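PDB 2W8D: processed glycerol phosphate lipoteichoic acid synthase 2 from Bacillus subtilis, which belongs to the sulfatase family of the alkaline phosphatase clan and carries a magnesium ion in an alpha/beta domain built on a large mixed beta sheet. Local coordinates for residues 86-91 and 137-142; 355-360 and 364-369; 58-63 and 291-296. All blocks are in the same frame, centred on the assembly; numbering follows the deposited sequence.

Interaction 1 (86-91 and 137-142); sequences DAEFMM and WNRNEM
The carboxylate of E88 and the guanidinium group of R139 meet in a side-on salt bridge in which two nitrogens converge on one oxygen. R139 NE donates to E88 OE2 over 2.8 Å, approaching on the syn side of that oxygen, and R139 NH1 reaches the same E88 OE2 at 2.9 Å, almost along the C-O bond. Both bonds are moderately bent, with N-H...O angles of 149° and 143°. The acceptor lies in the guanidinium plane and the two flat groups are only 24° from coplanar; the bridge holds the guanidinium against one oxygen, while Y143 OH and a salt bridge to K192 hold the other, E88 OE1, and together they orient the carboxylate. R139 gets there by an extended chain from CG to NE, crossing the side chain of E88 at about a right angle. Beside this polar pair, the methyl CE of selenomethionine M142 touches F89 CE1 at 4.0 Å; the bent chain of M142 carries CE obliquely to the phenyl ring. F104 of helix 103-106 packs against both F89 and M142. Further out, W137 CB lies 4.3 Å above one face of the R139 guanidinium. D86 OD2 accepts from the backbone N of G80 and of G82, pinning the loop that leads to phosphothreonine 84. W137, in the loop just before helix 139-145, donates from NE1 to the phosphate of that residue. With the R139 side chain about 7 Å from the magnesium ion, the arrangement is consistent with a place in the second shell around the metal site of this sulfatase-family domain.

Interaction 2 (355-360 and 364-369); sequences KYTKIS and YDTKTG
T357 and Y364 face each other as an antiparallel hydrogen-bonded pair, their side chains projecting from the same face of the sheet. T357 N donates to Y364 O at 2.9 Å, and Y364 N returns a bond to T357 O at 2.8 Å. With CG of Y364 anti to its carbonyl carbon (chi1 -54°), the phenol swings along the partner strand: T357 O lies in the ring plane at the edge, 3.3 Å from Y364 CD2. The far end of the ring is tied back by a water, which accepts from Y364 OH at 2.6 Å and donates to I359 O, while I359 CB sits obliquely near the ring. These strands, 356-359 and 362-365, form a beta hairpin, the third and fourth strands of a five-stranded antiparallel sheet arranged in chain order; T357 and I359 rest on helix 281-286. T357 and T366 cross at about a right angle, T357 CG2 lying 3.7 Å from T366 CB. T357 OG1 is buried by the contact without a polar partner in the model. Past the strand end, T366 N donates to K355 O at 3.1 Å, nearly straight (176°), from above the carbonyl plane. Y356 and D365 form the next, non-hydrogen-bonded pair and diverge: the Y356 hydroxyl is bound by D378 N and K355 NZ, while D365 OD2 accepts from T368 N, an Asx motif, and from T368 OG1 on the opposite face.

Interaction 3 (58-63 and 291-296); sequences PFLNKL and PLFIHA
The phenyl ring of F293 carries nearly all of this contact, reaching from strand 292-296 to helix 58-65, and the helix meets it obliquely. L63 CB is 3.8 Å from F293 CE1 and as near to F293 CD1, while one helical turn earlier L60 approaches the end of the ring: its carbonyl oxygen L60 O lies 3.5 Å from F293 CE1 and 3.6 Å from F293 CZ, and L60 CB is 4.1 Å from F293 CZ. The ring packs against a backbone carbonyl oxygen as well as two leucine CB atoms. Y71 of the adjoining strand 70-76 stacks with the F293 ring as well. The CA-CB bond of F293 is directed toward the helix, with CG anti to the carbonyl carbon (chi1 -65°), and the nearest CA pair, L63 CA and F293 CA, is 7.7 Å apart, bridged by the ring. L60 and L63 also rest on M255 of strand 251-257, the antiparallel neighbour of strand 292-296, and D232 of helix 219-244 accepts from the backbone N of F59 and L60 at the start of the helix. Through F293 the contact joins a helix to the central sheet in the layered alpha/beta fold typical of sulfatases and alkaline phosphatases.

In the fold
From the N terminus, the first of the contacting segments, 58-63, opens interaction 3, which closes at 291-296, with 227 residues between the two segments. Interaction 1 falls wholly within that long loop: it joins the starts of helices 86-93 and 139-145 across 45 residues. The two contacts lie on opposite sides of the chain's centre, about 24 Å apart between centres; interaction 1 ties two helices together, interaction 3 ties a helix to the large mixed sheet. Interaction 2 follows in series after both, a local hairpin with just three residues between its segments. It belongs to the separate five-stranded sheet, its centre about 31 Å from that of interaction 1 and about 27 Å from that of interaction 3.

Interaction 1 (86-91 and 137-142)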
ATOM      1  N   ASP A  86      -1.998  -4.835  -7.549  1.00 16.90           N
ATOM      2  CA  ASP A  86      -3.181  -4.901  -6.678  1.00 17.01           C
ATOM      3  C   ASP A  86      -3.077  -3.878  -5.564  1.00 16.79           C
ATOM      4  O   ASP A  86      -4.011  -3.151  -5.346  1.00 17.61           O
ATOM      5  CB  ASP A  86      -3.350  -6.296  -6.027  1.00 17.31           C
ATOM      6  CG  ASP A  86      -3.937  -7.318  -6.966  1.00 20.23           C
ATOM      7  OD1 ASP A  86      -4.224  -6.928  -8.134  1.00 19.72           O
ATOM      8  OD2 ASP A  86      -4.103  -8.516  -6.541  1.00 22.09           O
ATOM      9  N   ALA A  87      -1.949  -3.806  -4.846  1.00 17.19           N
ATOM     10  CA  ALA A  87      -1.807  -2.765  -3.821  1.00 17.03           C
ATOM     11  C   ALA A  87      -1.845  -1.337  -4.433  1.00 17.28           C
ATOM     12  O   ALA A  87      -2.499  -0.446  -3.895  1.00 18.02           O
ATOM     13  CB  ALA A  87      -0.582  -2.998  -2.933  1.00 15.96           C
ATOM     14  N   GLU A  88      -1.203  -1.113  -5.571  1.00 17.49           N
ATOM     15  CA  GLU A  88      -1.303   0.241  -6.219  1.00 18.46           C
ATOM     16  C   GLU A  88      -2.752   0.577  -6.584  1.00 17.88           C
ATOM     17  O   GLU A  88      -3.206   1.726  -6.436  1.00 18.70           O
ATOM     18  CB  GLU A  88      -0.475   0.356  -7.511  1.00 18.15           C
ATOM     19  CG  GLU A  88       1.001   0.135  -7.354  1.00 21.50           C
ATOM     20  CD  GLU A  88       1.713   0.376  -8.679  1.00 25.08           C
ATOM     21  OE1 GLU A  88       1.595   1.517  -9.219  1.00 21.02           O
ATOM     22  OE2 GLU A  88       2.354  -0.588  -9.176  1.00 24.35           O
ATOM     23  N   PHE A  89      -3.486  -0.414  -7.064  1.00 17.35           N
ATOM     24  CA  PHE A  89      -4.881  -0.178  -7.438  1.00 17.48           C
ATOM     25  C   PHE A  89      -5.737   0.305  -6.266  1.00 16.92           C
ATOM     26  O   PHE A  89      -6.572   1.194  -6.409  1.00 16.80           O
ATOM     27  CB  PHE A  89      -5.515  -1.465  -8.000  1.00 17.53           C
ATOM     28  CG  PHE A  89      -6.918  -1.259  -8.511  1.00 16.80           C
ATOM     29  CD1 PHE A  89      -7.138  -0.557  -9.688  1.00 15.14           C
ATOM     30  CD2 PHE A  89      -8.021  -1.772  -7.806  1.00 15.24           C
ATOM     31  CE1 PHE A  89      -8.434  -0.386 -10.190  1.00 15.22           C
ATOM     32  CE2 PHE A  89      -9.327  -1.586  -8.280  1.00 14.13           C
ATOM     33  CZ  PHE A  89      -9.528  -0.888  -9.480  1.00 15.42           C
HETATM   34  N   MSE A  90      -5.508  -0.300  -5.113  1.00 16.98           N
HETATM   35  CA  MSE A  90      -6.199   0.064  -3.888  1.00 18.18           C
HETATM   36  C   MSE A  90      -5.797   1.442  -3.348  1.00 18.93           C
HETATM   37  O   MSE A  90      -6.676   2.155  -2.856  1.00 19.48           O
HETATM   38  CB  MSE A  90      -6.024  -1.036  -2.848  1.00 17.26           C
HETATM   39  CG  MSE A  90      -6.872  -2.242  -3.213  1.00 18.06           C
HETATM   40 SE   MSE A  90      -6.781  -3.672  -1.872  1.00 24.95          SE
HETATM   41  CE  MSE A  90      -5.135  -4.498  -2.460  1.00 13.46           C
HETATM   42  N   MSE A  91      -4.505   1.809  -3.457  1.00 19.47           N
HETATM   43  CA  MSE A  91      -4.027   3.135  -3.032  1.00 20.94           C
HETATM   44  C   MSE A  91      -4.719   4.202  -3.843  1.00 20.75           C
HETATM   45  O   MSE A  91      -5.101   5.216  -3.297  1.00 21.03           O
HETATM   46  CB  MSE A  91      -2.510   3.335  -3.221  1.00 20.79           C
HETATM   47  CG  MSE A  91      -1.626   2.373  -2.466  1.00 24.72           C
HETATM   48 SE   MSE A  91      -1.900   2.424  -0.526  1.00 33.83          SE
HETATM   49  CE  MSE A  91      -2.048   0.509  -0.169  1.00 27.67           C
ATOM     50  N   TRP A 137       3.244  -5.239 -15.577  1.00 15.59           N
ATOM     51  CA  TRP A 137       1.912  -5.168 -14.984  1.00 15.48           C
ATOM     52  C   TRP A 137       0.955  -4.249 -15.741  1.00 15.30           C
ATOM     53  O   TRP A 137       0.023  -3.738 -15.145  1.00 16.10           O
ATOM     54  CB  TRP A 137       1.962  -4.740 -13.509  1.00 15.54           C
ATOM     55  CG  TRP A 137       2.270  -5.798 -12.478  1.00 17.74           C
ATOM     56  CD1 TRP A 137       3.191  -5.703 -11.471  1.00 19.86           C
ATOM     57  CD2 TRP A 137       1.646  -7.092 -12.329  1.00 18.84           C
ATOM     58  NE1 TRP A 137       3.190  -6.859 -10.710  1.00 20.81           N
ATOM     59  CE2 TRP A 137       2.246  -7.720 -11.206  1.00 20.16           C
ATOM     60  CE3 TRP A 137       0.617  -7.765 -13.010  1.00 18.38           C
ATOM     61  CZ2 TRP A 137       1.879  -9.008 -10.772  1.00 19.23           C
ATOM     62  CZ3 TRP A 137       0.245  -9.035 -12.575  1.00 18.86           C
ATOM     63  CH2 TRP A 137       0.880  -9.644 -11.462  1.00 18.53           C
ATOM     64  N   ASN A 138       1.140  -4.053 -17.046  1.00 15.27           N
ATOM     65  CA  ASN A 138       0.233  -3.197 -17.822  1.00 15.14           C
ATOM     66  C   ASN A 138       0.074  -1.752 -17.232  1.00 15.84           C
ATOM     67  O   ASN A 138      -0.947  -1.070 -17.459  1.00 16.31           O
ATOM     68  CB  ASN A 138      -1.131  -3.887 -17.980  1.00 14.86           C
ATOM     69  CG  ASN A 138      -1.944  -3.351 -19.143  1.00 13.73           C
ATOM     70  OD1 ASN A 138      -1.403  -3.036 -20.182  1.00 15.73           O
ATOM     71  ND2 ASN A 138      -3.267  -3.284 -18.979  1.00 15.67           N
ATOM     72  N   ARG A 139       1.077  -1.287 -16.487  1.00 15.79           N
ATOM     73  CA  ARG A 139       1.002   0.034 -15.856  1.00 16.64           C
ATOM     74  C   ARG A 139       0.746   1.154 -16.858  1.00 16.35           C
ATOM     75  O   ARG A 139      -0.019   2.041 -16.579  1.00 15.94           O
ATOM     76  CB  ARG A 139       2.266   0.354 -15.033  1.00 16.11           C
ATOM     77  CG  ARG A 139       2.402  -0.527 -13.803  1.00 17.80           C
ATOM     78  CD  ARG A 139       3.582  -0.113 -12.979  1.00 16.74           C
ATOM     79  NE  ARG A 139       3.621  -0.797 -11.697  1.00 16.76           N
ATOM     80  CZ  ARG A 139       4.439  -1.804 -11.399  1.00 15.69           C
ATOM     81  NH1 ARG A 139       4.404  -2.345 -10.177  1.00 13.26           N
ATOM     82  NH2 ARG A 139       5.270  -2.288 -12.324  1.00 14.89           N
ATOM     83  N   ASN A 140       1.398   1.132 -18.003  1.00 17.14           N
ATOM     84  CA  ASN A 140       1.189   2.223 -18.939  1.00 19.42           C
ATOM     85  C   ASN A 140      -0.257   2.376 -19.435  1.00 19.53           C
ATOM     86  O   ASN A 140      -0.656   3.465 -19.804  1.00 21.01           O
ATOM     87  CB  ASN A 140       2.207   2.237 -20.095  1.00 18.77           C
ATOM     88  CG  ASN A 140       2.065   1.075 -21.030  1.00 21.06           C
ATOM     89  OD1 ASN A 140       1.383   0.113 -20.752  1.00 24.68           O
ATOM     90  ND2 ASN A 140       2.748   1.151 -22.159  1.00 24.48           N
ATOM     91  N   GLU A 141      -1.038   1.306 -19.432  1.00 19.93           N
ATOM     92  CA  GLU A 141      -2.463   1.411 -19.814  1.00 19.86           C
ATOM     93  C   GLU A 141      -3.303   1.883 -18.604  1.00 18.67           C
ATOM     94  O   GLU A 141      -4.090   2.823 -18.737  1.00 19.88           O
ATOM     95  CB  GLU A 141      -3.011   0.114 -20.462  1.00 19.64           C
ATOM     96  CG  GLU A 141      -4.269   0.386 -21.238  1.00 25.35           C
ATOM     97  CD  GLU A 141      -5.095  -0.843 -21.710  1.00 33.28           C
ATOM     98  OE1 GLU A 141      -4.780  -2.030 -21.362  1.00 33.24           O
ATOM     99  OE2 GLU A 141      -6.102  -0.568 -22.441  1.00 34.69           O
HETATM  100  N   MSE A 142      -3.084   1.290 -17.436  1.00 16.38           N
HETATM  101  CA  MSE A 142      -3.901   1.544 -16.249  1.00 16.48           C
HETATM  102  C   MSE A 142      -3.716   2.919 -15.612  1.00 15.87           C
HETATM  103  O   MSE A 142      -4.657   3.484 -15.072  1.00 14.08           O
HETATM  104  CB  MSE A 142      -3.642   0.460 -15.178  1.00 16.39           C
HETATM  105  CG  MSE A 142      -4.294   0.706 -13.802  1.00 18.72           C
HETATM  106 SE   MSE A 142      -6.286   0.788 -13.940  1.00 28.32          SE
HETATM  107  CE  MSE A 142      -6.843  -1.106 -13.740  1.00 19.79           C
TER

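Interaction 2 (355-360 and 364-369)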
ATOM      1  N   LYS A 355     -11.561  -8.801  17.198  1.00 20.34           N
ATOM      2  CA  LYS A 355     -12.212  -9.989  17.745  1.00 20.68           C
ATOM      3  C   LYS A 355     -11.806 -11.338  17.104  1.00 19.89           C
ATOM      4  O   LYS A 355     -11.442 -12.285  17.807  1.00 19.13           O
ATOM      5  CB  LYS A 355     -13.741  -9.842  17.657  1.00 20.50           C
ATOM      6  CG  LYS A 355     -14.435 -10.367  18.908  1.00 22.32           C
ATOM      7  CD  LYS A 355     -15.896 -10.675  18.633  1.00 26.42           C
ATOM      8  CE  LYS A 355     -16.676 -10.941  19.896  1.00 25.64           C
ATOM      9  NZ  LYS A 355     -18.101 -11.148  19.528  1.00 30.24           N
ATOM     10  N   TYR A 356     -11.888 -11.416  15.779  1.00 19.35           N
ATOM     11  CA  TYR A 356     -11.811 -12.706  15.087  1.00 19.72           C
ATOM     12  C   TYR A 356     -10.807 -12.720  13.970  1.00 20.27           C
ATOM     13  O   TYR A 356     -10.644 -11.719  13.253  1.00 20.98           O
ATOM     14  CB  TYR A 356     -13.149 -13.031  14.406  1.00 19.27           C
ATOM     15  CG  TYR A 356     -14.325 -13.184  15.300  1.00 16.59           C
ATOM     16  CD1 TYR A 356     -14.301 -14.051  16.386  1.00 17.06           C
ATOM     17  CD2 TYR A 356     -15.500 -12.501  15.028  1.00 16.84           C
ATOM     18  CE1 TYR A 356     -15.430 -14.220  17.189  1.00 16.11           C
ATOM     19  CE2 TYR A 356     -16.606 -12.651  15.813  1.00 16.54           C
ATOM     20  CZ  TYR A 356     -16.575 -13.509  16.885  1.00 17.64           C
ATOM     21  OH  TYR A 356     -17.709 -13.626  17.657  1.00 21.34           O
ATOM     22  N   THR A 357     -10.121 -13.850  13.823  1.00 20.99           N
ATOM     23  CA  THR A 357      -9.478 -14.163  12.561  1.00 21.12           C
ATOM     24  C   THR A 357     -10.110 -15.400  11.910  1.00 21.61           C
ATOM     25  O   THR A 357     -10.209 -16.479  12.526  1.00 22.23           O
ATOM     26  CB  THR A 357      -7.904 -14.048  12.555  1.00 22.45           C
ATOM     27  OG1 THR A 357      -7.277 -15.232  12.030  1.00 25.13           O
ATOM     28  CG2 THR A 357      -7.312 -13.650  13.886  1.00 19.66           C
ATOM     29  N   LYS A 358     -10.633 -15.206  10.709  1.00 20.85           N
ATOM     30  CA  LYS A 358     -11.320 -16.263   9.994  1.00 20.62           C
ATOM     31  C   LYS A 358     -10.493 -16.715   8.817  1.00 20.92           C
ATOM     32  O   LYS A 358     -10.231 -15.916   7.928  1.00 20.62           O
ATOM     33  CB  LYS A 358     -12.654 -15.770   9.453  1.00 19.79           C
ATOM     34  CG  LYS A 358     -13.605 -16.928   9.125  1.00 19.30           C
ATOM     35  CD  LYS A 358     -14.527 -16.589   8.000  1.00 17.80           C
ATOM     36  CE  LYS A 358     -15.578 -17.657   7.831  1.00 20.45           C
ATOM     37  NZ  LYS A 358     -16.577 -17.217   6.824  1.00 21.52           N
ATOM     38  N   ILE A 359     -10.129 -17.994   8.785  1.00 21.46           N
ATOM     39  CA  ILE A 359      -9.293 -18.553   7.713  1.00 21.41           C
ATOM     40  C   ILE A 359      -9.882 -19.890   7.236  1.00 22.18           C
ATOM     41  O   ILE A 359     -10.090 -20.808   8.041  1.00 21.98           O
ATOM     42  CB  ILE A 359      -7.822 -18.748   8.186  1.00 21.05           C
ATOM     43  CG1 ILE A 359      -7.247 -17.453   8.756  1.00 21.47           C
ATOM     44  CG2 ILE A 359      -6.919 -19.251   7.042  1.00 20.90           C
ATOM     45  CD1 ILE A 359      -6.976 -16.280   7.668  1.00 24.27           C
ATOM     46  N   SER A 360     -10.163 -19.980   5.929  1.00 22.83           N
ATOM     47  CA  SER A 360     -10.832 -21.151   5.310  1.00 23.78           C
ATOM     48  C   SER A 360     -11.984 -21.657   6.152  1.00 23.08           C
ATOM     49  O   SER A 360     -12.072 -22.853   6.435  1.00 22.79           O
ATOM     50  CB  SER A 360      -9.845 -22.313   5.052  1.00 23.47           C
ATOM     51  OG  SER A 360      -8.576 -21.785   4.692  1.00 28.17           O
ATOM     52  N   TYR A 364     -10.756 -18.051  14.838  1.00 17.57           N
ATOM     53  CA  TYR A 364      -9.854 -18.029  15.952  1.00 17.27           C
ATOM     54  C   TYR A 364     -10.041 -16.733  16.688  1.00 17.60           C
ATOM     55  O   TYR A 364     -10.435 -15.720  16.081  1.00 17.35           O
ATOM     56  CB  TYR A 364      -8.415 -18.116  15.468  1.00 16.78           C
ATOM     57  CG  TYR A 364      -8.142 -19.290  14.571  1.00 14.71           C
ATOM     58  CD1 TYR A 364      -7.604 -20.466  15.068  1.00 11.49           C
ATOM     59  CD2 TYR A 364      -8.405 -19.206  13.211  1.00 14.91           C
ATOM     60  CE1 TYR A 364      -7.350 -21.552  14.220  1.00 11.95           C
ATOM     61  CE2 TYR A 364      -8.145 -20.277  12.355  1.00 13.34           C
ATOM     62  CZ  TYR A 364      -7.616 -21.428  12.859  1.00 10.63           C
ATOM     63  OH  TYR A 364      -7.389 -22.457  11.989  1.00 11.86           O
ATOM     64  N   ASP A 365      -9.756 -16.763  17.988  1.00 17.14           N
ATOM     65  CA  ASP A 365      -9.685 -15.529  18.740  1.00 17.92           C
ATOM     66  C   ASP A 365      -8.445 -14.756  18.285  1.00 17.80           C
ATOM     67  O   ASP A 365      -7.331 -15.262  18.363  1.00 17.19           O
ATOM     68  CB  ASP A 365      -9.629 -15.794  20.249  1.00 17.81           C
ATOM     69  CG  ASP A 365      -9.508 -14.511  21.045  1.00 19.30           C
ATOM     70  OD1 ASP A 365     -10.475 -13.711  21.044  1.00 20.89           O
ATOM     71  OD2 ASP A 365      -8.434 -14.286  21.645  1.00 21.51           O
ATOM     72  N   THR A 366      -8.647 -13.545  17.786  1.00 18.68           N
ATOM     73  CA  THR A 366      -7.542 -12.752  17.262  1.00 19.58           C
ATOM     74  C   THR A 366      -6.427 -12.549  18.289  1.00 20.74           C
ATOM     75  O   THR A 366      -5.256 -12.710  17.957  1.00 20.46           O
ATOM     76  CB  THR A 366      -8.005 -11.397  16.741  1.00 19.54           C
ATOM     77  OG1 THR A 366      -8.765 -11.597  15.549  1.00 19.18           O
ATOM     78  CG2 THR A 366      -6.790 -10.512  16.368  1.00 17.85           C
ATOM     79  N   LYS A 367      -6.803 -12.234  19.527  1.00 22.38           N
ATOM     80  CA  LYS A 367      -5.833 -12.023  20.612  1.00 24.41           C
ATOM     81  C   LYS A 367      -4.999 -13.270  20.935  1.00 24.42           C
ATOM     82  O   LYS A 367      -3.771 -13.179  21.019  1.00 24.40           O
ATOM     83  CB  LYS A 367      -6.517 -11.538  21.900  1.00 24.73           C
ATOM     84  CG  LYS A 367      -6.229 -10.061  22.301  1.00 29.99           C
ATOM     85  CD  LYS A 367      -7.392  -9.113  21.885  1.00 35.07           C
ATOM     86  CE  LYS A 367      -8.510  -9.057  22.960  1.00 37.29           C
ATOM     87  NZ  LYS A 367      -9.884  -8.871  22.378  1.00 38.44           N
ATOM     88  N   THR A 368      -5.657 -14.429  21.095  1.00 23.91           N
ATOM     89  CA  THR A 368      -4.983 -15.586  21.667  1.00 23.03           C
ATOM     90  C   THR A 368      -4.623 -16.704  20.689  1.00 23.13           C
ATOM     91  O   THR A 368      -3.833 -17.584  21.029  1.00 22.95           O
ATOM     92  CB  THR A 368      -5.794 -16.181  22.838  1.00 23.11           C
ATOM     93  OG1 THR A 368      -7.075 -16.619  22.370  1.00 21.91           O
ATOM     94  CG2 THR A 368      -5.968 -15.156  23.959  1.00 21.63           C
ATOM     95  N   GLY A 369      -5.194 -16.676  19.484  1.00 23.08           N
ATOM     96  CA  GLY A 369      -5.094 -17.828  18.554  1.00 22.36           C
ATOM     97  C   GLY A 369      -5.966 -19.039  18.857  1.00 21.77           C
ATOM     98  O   GLY A 369      -5.988 -20.012  18.094  1.00 21.75           O
TER
HETATM   99  O   HOH W   1      -7.790 -22.455   9.402  1.00 22.08           O

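Interaction 3 (58-63 and 291-296)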
ATOM      1  N   PRO A  58      16.849  -0.464  10.675  1.00 13.19           N
ATOM      2  CA  PRO A  58      17.016   0.605  11.677  1.00 13.82           C
ATOM      3  C   PRO A  58      16.368   1.960  11.331  1.00 14.44           C
ATOM      4  O   PRO A  58      15.915   2.668  12.245  1.00 14.33           O
ATOM      5  CB  PRO A  58      18.562   0.774  11.794  1.00 13.47           C
ATOM      6  CG  PRO A  58      19.124   0.231  10.493  1.00 12.15           C
ATOM      7  CD  PRO A  58      18.154  -0.981  10.226  1.00 13.18           C
ATOM      8  N   PHE A  59      16.324   2.346  10.056  1.00 14.48           N
ATOM      9  CA  PHE A  59      15.636   3.611   9.745  1.00 14.80           C
ATOM     10  C   PHE A  59      14.130   3.536   9.980  1.00 14.47           C
ATOM     11  O   PHE A  59      13.537   4.437  10.588  1.00 13.99           O
ATOM     12  CB  PHE A  59      15.908   4.110   8.321  1.00 15.41           C
ATOM     13  CG  PHE A  59      15.528   5.546   8.120  1.00 15.20           C
ATOM     14  CD1 PHE A  59      16.273   6.567   8.740  1.00 16.79           C
ATOM     15  CD2 PHE A  59      14.402   5.878   7.359  1.00 14.16           C
ATOM     16  CE1 PHE A  59      15.955   7.937   8.555  1.00 17.04           C
ATOM     17  CE2 PHE A  59      14.043   7.213   7.171  1.00 15.79           C
ATOM     18  CZ  PHE A  59      14.840   8.273   7.764  1.00 16.09           C
ATOM     19  N   LEU A  60      13.533   2.447   9.508  1.00 14.61           N
ATOM     20  CA  LEU A  60      12.089   2.248   9.597  1.00 14.94           C
ATOM     21  C   LEU A  60      11.713   2.128  11.060  1.00 15.90           C
ATOM     22  O   LEU A  60      10.710   2.702  11.484  1.00 17.33           O
ATOM     23  CB  LEU A  60      11.638   1.041   8.761  1.00 13.34           C
ATOM     24  CG  LEU A  60      11.816   1.268   7.232  1.00 14.98           C
ATOM     25  CD1 LEU A  60      11.391   0.048   6.360  1.00 12.37           C
ATOM     26  CD2 LEU A  60      11.141   2.534   6.683  1.00 14.08           C
ATOM     27  N   ASN A  61      12.536   1.419  11.834  1.00 15.95           N
ATOM     28  CA  ASN A  61      12.391   1.368  13.301  1.00 17.16           C
ATOM     29  C   ASN A  61      12.356   2.734  13.969  1.00 17.19           C
ATOM     30  O   ASN A  61      11.520   2.974  14.838  1.00 17.65           O
ATOM     31  CB  ASN A  61      13.494   0.512  13.959  1.00 16.21           C
ATOM     32  CG  ASN A  61      13.489  -0.901  13.455  1.00 17.77           C
ATOM     33  OD1 ASN A  61      12.553  -1.329  12.760  1.00 15.83           O
ATOM     34  ND2 ASN A  61      14.543  -1.633  13.768  1.00 19.24           N
ATOM     35  N   LYS A  62      13.245   3.632  13.568  1.00 17.74           N
ATOM     36  CA  LYS A  62      13.256   4.969  14.177  1.00 18.72           C
ATOM     37  C   LYS A  62      11.919   5.676  13.888  1.00 17.87           C
ATOM     38  O   LYS A  62      11.305   6.246  14.776  1.00 18.74           O
ATOM     39  CB  LYS A  62      14.449   5.803  13.693  1.00 18.96           C
ATOM     40  CG  LYS A  62      14.745   6.984  14.594  1.00 22.67           C
ATOM     41  CD  LYS A  62      15.820   7.919  14.030  1.00 27.78           C
ATOM     42  CE  LYS A  62      15.345   8.676  12.796  1.00 30.42           C
ATOM     43  NZ  LYS A  62      16.201   9.880  12.554  1.00 32.98           N
ATOM     44  N   LEU A  63      11.447   5.583  12.665  1.00 16.62           N
ATOM     45  CA  LEU A  63      10.142   6.157  12.313  1.00 16.71           C
ATOM     46  C   LEU A  63       9.012   5.546  13.130  1.00 17.09           C
ATOM     47  O   LEU A  63       8.091   6.246  13.550  1.00 16.93           O
ATOM     48  CB  LEU A  63       9.846   5.928  10.828  1.00 15.72           C
ATOM     49  CG  LEU A  63      10.862   6.497   9.846  1.00 15.46           C
ATOM     50  CD1 LEU A  63      10.412   6.216   8.448  1.00 14.23           C
ATOM     51  CD2 LEU A  63      11.032   8.017  10.066  1.00 15.60           C
ATOM     52  N   PRO A 291       3.839  -2.994   7.084  1.00 14.64           N
ATOM     53  CA  PRO A 291       3.947  -1.693   7.739  1.00 15.14           C
ATOM     54  C   PRO A 291       3.330  -0.589   6.891  1.00 15.45           C
ATOM     55  O   PRO A 291       3.281  -0.715   5.665  1.00 15.59           O
ATOM     56  CB  PRO A 291       5.454  -1.478   7.914  1.00 15.63           C
ATOM     57  CG  PRO A 291       6.117  -2.391   6.914  1.00 16.03           C
ATOM     58  CD  PRO A 291       5.111  -3.490   6.535  1.00 14.06           C
ATOM     59  N   LEU A 292       2.795   0.430   7.565  1.00 14.64           N
ATOM     60  CA  LEU A 292       2.277   1.615   6.936  1.00 14.89           C
ATOM     61  C   LEU A 292       2.821   2.765   7.752  1.00 14.95           C
ATOM     62  O   LEU A 292       2.660   2.772   8.963  1.00 14.74           O
ATOM     63  CB  LEU A 292       0.751   1.642   6.943  1.00 13.83           C
ATOM     64  CG  LEU A 292       0.194   3.010   6.497  1.00 13.52           C
ATOM     65  CD1 LEU A 292       0.499   3.390   5.006  1.00 10.65           C
ATOM     66  CD2 LEU A 292      -1.315   3.101   6.742  1.00 10.62           C
ATOM     67  N   PHE A 293       3.481   3.705   7.090  1.00 15.14           N
ATOM     68  CA  PHE A 293       4.031   4.902   7.744  1.00 15.80           C
ATOM     69  C   PHE A 293       3.428   6.114   7.035  1.00 15.87           C
ATOM     70  O   PHE A 293       3.313   6.098   5.812  1.00 16.38           O
ATOM     71  CB  PHE A 293       5.563   4.980   7.571  1.00 15.77           C
ATOM     72  CG  PHE A 293       6.313   3.888   8.249  1.00 16.23           C
ATOM     73  CD1 PHE A 293       6.755   4.046   9.546  1.00 17.79           C
ATOM     74  CD2 PHE A 293       6.592   2.688   7.589  1.00 15.68           C
ATOM     75  CE1 PHE A 293       7.463   3.018  10.199  1.00 16.52           C
ATOM     76  CE2 PHE A 293       7.308   1.687   8.226  1.00 16.54           C
ATOM     77  CZ  PHE A 293       7.742   1.861   9.545  1.00 13.82           C
ATOM     78  N   ILE A 294       3.007   7.125   7.794  1.00 15.10           N
ATOM     79  CA  ILE A 294       2.582   8.389   7.216  1.00 15.00           C
ATOM     80  C   ILE A 294       3.275   9.519   7.991  1.00 15.38           C
ATOM     81  O   ILE A 294       3.025   9.697   9.187  1.00 14.42           O
ATOM     82  CB  ILE A 294       1.047   8.626   7.313  1.00 14.05           C
ATOM     83  CG1 ILE A 294       0.248   7.585   6.552  1.00 14.83           C
ATOM     84  CG2 ILE A 294       0.692   9.986   6.791  1.00 16.49           C
ATOM     85  CD1 ILE A 294      -1.222   7.694   6.828  1.00 14.41           C
ATOM     86  N   HIS A 295       4.146  10.257   7.315  1.00 15.41           N
ATOM     87  CA  HIS A 295       4.688  11.467   7.893  1.00 16.64           C
ATOM     88  C   HIS A 295       4.096  12.628   7.126  1.00 16.12           C
ATOM     89  O   HIS A 295       4.391  12.833   5.960  1.00 15.71           O
ATOM     90  CB  HIS A 295       6.213  11.490   7.870  1.00 17.74           C
ATOM     91  CG  HIS A 295       6.795  12.681   8.575  1.00 19.31           C
ATOM     92  ND1 HIS A 295       6.996  13.889   7.950  1.00 20.80           N
ATOM     93  CD2 HIS A 295       7.172  12.860   9.866  1.00 21.17           C
ATOM     94  CE1 HIS A 295       7.473  14.767   8.818  1.00 20.97           C
ATOM     95  NE2 HIS A 295       7.590  14.164   9.990  1.00 23.43           N
ATOM     96  N   ALA A 296       3.173  13.318   7.782  1.00 16.63           N
ATOM     97  CA  ALA A 296       2.503  14.467   7.250  1.00 16.67           C
ATOM     98  C   ALA A 296       3.148  15.609   7.985  1.00 17.62           C
ATOM     99  O   ALA A 296       3.082  15.695   9.226  1.00 18.35           O
ATOM    100  CB  ALA A 296       1.045  14.398   7.554  1.00 16.23           C
TER